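Local atomic coordinates of periplasmic binding protein/LacI transcriptional regulator (Brachyspira murdochii, PDB entry 4KQC), a protein that probably binds a carbohydrate as the periplasmic solute-binding component of an ABC transporter. Residues Glu214-Ala227 with Ser252-Ile265. Numbering follows the deposited sequence. Where two conformers were deposited one is given.
Sequences EAMARGFLVVYKSA and SGKPQLDAIRNGII. With NO3 (nitrate ion), chain F.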
# COMPACT_ATOMS: atom_id res chain seq x y z
N GLU A 214 1.84 6.36 0.02
CA GLU A 214 2.64 7.43 0.58
C GLU A 214 3.09 8.50 -0.45
O GLU A 214 3.11 9.69 -0.18
CB GLU A 214 3.88 6.79 1.24
CG GLU A 214 4.75 7.77 1.91
CD GLU A 214 6.04 7.08 2.48
OE1 GLU A 214 6.20 5.84 2.43
OE2 GLU A 214 6.89 7.86 2.94
N ALA A 215 3.41 8.07 -1.67
CA ALA A 215 3.82 8.99 -2.71
C ALA A 215 2.66 9.92 -3.03
O ALA A 215 2.86 11.09 -3.22
CB ALA A 215 4.23 8.23 -3.95
N MSE A 216 1.44 9.38 -3.12
CA MSE A 216 0.29 10.25 -3.30
C MSE A 216 0.16 11.27 -2.22
O MSE A 216 -0.16 12.44 -2.50
CB MSE A 216 -1.02 9.46 -3.43
CG MSE A 216 -1.17 8.38 -4.48
SE MSE A 216 -0.84 9.00 -6.31
CE MSE A 216 1.02 8.39 -6.53
N ALA A 217 0.33 10.84 -0.96
CA ALA A 217 0.24 11.78 0.17
C ALA A 217 1.32 12.86 0.09
O ALA A 217 1.02 14.04 0.27
CB ALA A 217 0.35 11.03 1.46
N ARG A 218 2.54 12.49 -0.25
CA ARG A 218 3.59 13.53 -0.43
C ARG A 218 3.23 14.55 -1.49
O ARG A 218 3.41 15.72 -1.28
CB ARG A 218 4.96 12.92 -0.77
CG ARG A 218 5.75 12.31 0.36
CD ARG A 218 7.26 12.29 -0.01
NE ARG A 218 7.52 11.64 -1.30
CZ ARG A 218 7.44 10.32 -1.53
NH1 ARG A 218 7.14 9.43 -0.57
NH2 ARG A 218 7.71 9.86 -2.75
N GLY A 219 2.77 14.11 -2.66
CA GLY A 219 2.35 15.00 -3.71
C GLY A 219 1.23 15.88 -3.30
O GLY A 219 1.18 17.07 -3.60
N PHE A 220 0.26 15.30 -2.56
CA PHE A 220 -0.83 16.11 -2.05
C PHE A 220 -0.33 17.24 -1.12
O PHE A 220 -0.86 18.38 -1.19
CB PHE A 220 -1.83 15.19 -1.34
CG PHE A 220 -2.81 15.90 -0.47
CD1 PHE A 220 -3.95 16.50 -1.01
CD2 PHE A 220 -2.57 16.02 0.89
CE1 PHE A 220 -4.85 17.15 -0.17
CE2 PHE A 220 -3.48 16.70 1.71
CZ PHE A 220 -4.60 17.25 1.15
N LEU A 221 0.69 16.92 -0.32
CA LEU A 221 1.24 17.84 0.65
C LEU A 221 2.13 18.92 0.06
O LEU A 221 2.50 19.85 0.77
CB LEU A 221 1.93 17.05 1.77
CG LEU A 221 1.00 16.23 2.67
CD1 LEU A 221 1.74 15.16 3.51
CD2 LEU A 221 0.15 17.09 3.55
N VAL A 222 2.48 18.80 -1.21
CA VAL A 222 3.08 19.91 -1.98
C VAL A 222 2.08 21.03 -2.11
O VAL A 222 2.47 22.22 -2.08
CB VAL A 222 3.50 19.43 -3.35
CG1 VAL A 222 3.81 20.63 -4.27
CG2 VAL A 222 4.63 18.41 -3.24
N VAL A 223 0.79 20.68 -2.24
CA VAL A 223 -0.26 21.65 -2.59
C VAL A 223 -1.07 22.13 -1.37
O VAL A 223 -1.43 23.33 -1.26
CB VAL A 223 -1.24 21.00 -3.60
CG1 VAL A 223 -2.35 21.93 -4.02
CG2 VAL A 223 -0.47 20.61 -4.84
N TYR A 224 -1.37 21.18 -0.50
CA TYR A 224 -2.16 21.47 0.74
C TYR A 224 -1.26 21.38 1.97
O TYR A 224 -0.60 20.35 2.19
CB TYR A 224 -3.32 20.51 0.87
CG TYR A 224 -4.45 20.89 -0.04
CD1 TYR A 224 -5.35 21.91 0.32
CD2 TYR A 224 -4.65 20.26 -1.27
CE1 TYR A 224 -6.37 22.24 -0.51
CE2 TYR A 224 -5.67 20.62 -2.08
CZ TYR A 224 -6.54 21.60 -1.70
OH TYR A 224 -7.54 21.96 -2.54
N LYS A 225 -1.19 22.45 2.73
CA LYS A 225 -0.16 22.59 3.72
C LYS A 225 -0.66 23.04 5.06
O LYS A 225 0.12 23.13 5.99
CB LYS A 225 0.92 23.59 3.20
CG LYS A 225 1.63 23.07 1.94
CD LYS A 225 2.91 23.82 1.64
CE LYS A 225 2.74 24.91 0.62
NZ LYS A 225 4.10 25.37 0.16
N SER A 226 -1.97 23.25 5.18
CA SER A 226 -2.51 23.74 6.45
C SER A 226 -3.92 23.21 6.65
O SER A 226 -4.60 22.89 5.66
CB SER A 226 -2.54 25.26 6.43
OG SER A 226 -3.21 25.78 7.61
N ALA A 227 -4.34 23.12 7.92
CA ALA A 227 -5.74 22.86 8.28
C ALA A 227 -6.26 23.97 9.21
O ALA A 227 -7.21 23.75 10.00
CB ALA A 227 -5.94 21.50 8.88
N SER A 252 2.31 5.14 5.76
CA SER A 252 2.68 6.20 6.71
C SER A 252 3.86 7.00 6.16
O SER A 252 3.64 7.67 5.16
CB SER A 252 2.85 5.68 8.16
OG SER A 252 3.82 4.67 8.28
N GLY A 253 5.03 6.98 6.80
CA GLY A 253 6.06 7.95 6.49
C GLY A 253 5.88 9.25 7.20
O GLY A 253 4.73 9.67 7.45
N LYS A 254 6.98 9.94 7.52
CA LYS A 254 6.87 11.15 8.33
C LYS A 254 5.95 12.23 7.79
O LYS A 254 5.19 12.80 8.54
CB LYS A 254 8.25 11.75 8.61
CG LYS A 254 8.27 13.02 9.43
CD LYS A 254 8.67 12.80 10.86
CE LYS A 254 8.71 14.11 11.64
NZ LYS A 254 7.76 14.05 12.78
N PRO A 255 6.05 12.56 6.47
CA PRO A 255 5.15 13.66 6.04
C PRO A 255 3.67 13.36 6.28
O PRO A 255 2.92 14.23 6.71
CB PRO A 255 5.44 13.82 4.55
CG PRO A 255 6.74 13.15 4.33
CD PRO A 255 6.88 12.07 5.37
N GLN A 256 3.27 12.14 5.96
CA GLN A 256 1.91 11.70 6.20
C GLN A 256 1.54 11.72 7.69
O GLN A 256 0.39 12.06 8.03
CB GLN A 256 1.66 10.31 5.57
CG GLN A 256 0.22 9.86 5.63
CD GLN A 256 -0.17 8.74 4.66
OE1 GLN A 256 -1.37 8.53 4.39
NE2 GLN A 256 0.82 8.00 4.12
N LEU A 257 2.43 11.23 8.55
CA LEU A 257 2.15 11.20 9.99
C LEU A 257 1.98 12.60 10.49
O LEU A 257 1.06 12.92 11.25
CB LEU A 257 3.31 10.52 10.73
CG LEU A 257 3.48 9.01 10.44
CD1 LEU A 257 4.69 8.41 11.13
CD2 LEU A 257 2.22 8.33 10.90
N ASP A 258 2.88 13.50 10.11
CA ASP A 258 2.74 14.89 10.56
C ASP A 258 1.43 15.51 10.04
O ASP A 258 0.79 16.29 10.78
CB ASP A 258 3.91 15.70 10.02
CG ASP A 258 5.20 15.40 10.74
OD1 ASP A 258 5.16 14.75 11.82
OD2 ASP A 258 6.25 15.85 10.21
N ALA A 259 1.05 15.21 8.78
CA ALA A 259 -0.22 15.74 8.23
C ALA A 259 -1.41 15.24 9.03
O ALA A 259 -2.40 15.95 9.17
CB ALA A 259 -0.40 15.38 6.78
N ILE A 260 -1.37 13.99 9.46
CA ILE A 260 -2.46 13.47 10.37
C ILE A 260 -2.42 14.20 11.72
O ILE A 260 -3.42 14.66 12.18
CB ILE A 260 -2.39 11.95 10.55
CG1 ILE A 260 -2.79 11.31 9.22
CG2 ILE A 260 -3.31 11.46 11.70
CD1 ILE A 260 -2.43 9.88 9.10
N ARG A 261 -1.23 14.37 12.32
CA ARG A 261 -1.14 15.13 13.58
C ARG A 261 -1.63 16.58 13.47
O ARG A 261 -2.26 17.11 14.40
CB ARG A 261 0.28 15.08 14.10
CG ARG A 261 0.73 13.70 14.55
CD ARG A 261 2.17 13.78 15.05
NE ARG A 261 2.69 12.46 15.31
CZ ARG A 261 2.34 11.73 16.36
NH1 ARG A 261 1.50 12.22 17.26
NH2 ARG A 261 2.85 10.51 16.53
N ASN A 262 -1.38 17.22 12.33
CA ASN A 262 -1.75 18.60 12.08
C ASN A 262 -3.16 18.78 11.53
O ASN A 262 -3.52 19.91 11.20
CB ASN A 262 -0.78 19.16 11.02
CG ASN A 262 0.61 19.36 11.54
OD1 ASN A 262 0.82 19.54 12.74
ND2 ASN A 262 1.61 19.34 10.62
N GLY A 263 -3.92 17.68 11.32
CA GLY A 263 -5.29 17.78 10.89
C GLY A 263 -5.58 17.97 9.41
O GLY A 263 -6.72 18.23 9.01
N ILE A 264 -4.52 17.90 8.56
CA ILE A 264 -4.66 17.99 7.13
C ILE A 264 -5.23 16.68 6.52
O ILE A 264 -6.04 16.72 5.64
CB ILE A 264 -3.29 18.36 6.48
CG1 ILE A 264 -2.76 19.69 7.06
CG2 ILE A 264 -3.43 18.44 4.96
CD1 ILE A 264 -1.29 19.88 6.88
N ILE A 265 -4.81 15.55 7.08
CA ILE A 265 -5.28 14.24 6.64
C ILE A 265 -6.02 13.67 7.83
O ILE A 265 -5.50 13.68 8.95
CB ILE A 265 -4.07 13.34 6.19
CG1 ILE A 265 -3.42 13.93 4.96
CG2 ILE A 265 -4.52 11.91 5.99
CD1 ILE A 265 -2.17 13.18 4.50
N NO3 F . 5.35 18.77 11.89
O1 NO3 F . 4.79 18.41 12.93
O2 NO3 F . 6.65 18.35 11.59
O3 NO3 F . 4.68 19.61 11.01
O HOH W 1 4.66 10.18 4.22
O HOH W 2 -2.53 22.78 10.22
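Glu214 and Ala217 meet Ser252 and Gln256 where helices 214-223 and 254-261 are closely paired, their axes 9.3 Å apart at closest approach and inclined at 59°. Contact resumes beyond both helices, where Ala227 packs on Ile264 after the Schellman motif at Gly263. No direct hydrogen bond crosses; two waters lie between the segments, one bridging only weakly. Water 1 donates to Ser252 O, accepts from Gln256 N and reaches Glu214 OE2 weakly, while water 2 joins Ala227 N to Asn262 O. Glu214 runs its extended chain over the peptide entering helix 254-261, chi1 -177° turning CG away from its own N, and CG stands 3.4 Å from Ser252 O; its OE1 bonds Tyr318. Ala217 CB rests 4.0 Å from Gln256 CD, against an amide fixed by NE2 bonds to Ser252 O and Phe250 O and by OE1 to Ser268. Leu221 splits its methyls: CD1 lies by Pro255 O, CD2 3.7 Å from Ala259 CB. Ile264 fills the corner, CG2 meeting the Phe220 ring edge at CE2 (3.7 Å) and CD1 reaching Lys225 O. A nitrate, probably from the crystallisation liquor, accepts from Asn262 ND2. The helices connect parallel neighbours 208-211, 246-250 and 267-270 as successive β-α-β crossovers in one α/β lobe of the periplasmic-binding-protein fold: Phe220 and Ile265 pack on Leu211, helix 191-199 flanks Phe220, and Leu257 and Ile260 touch Tyr303 of strand 301-303.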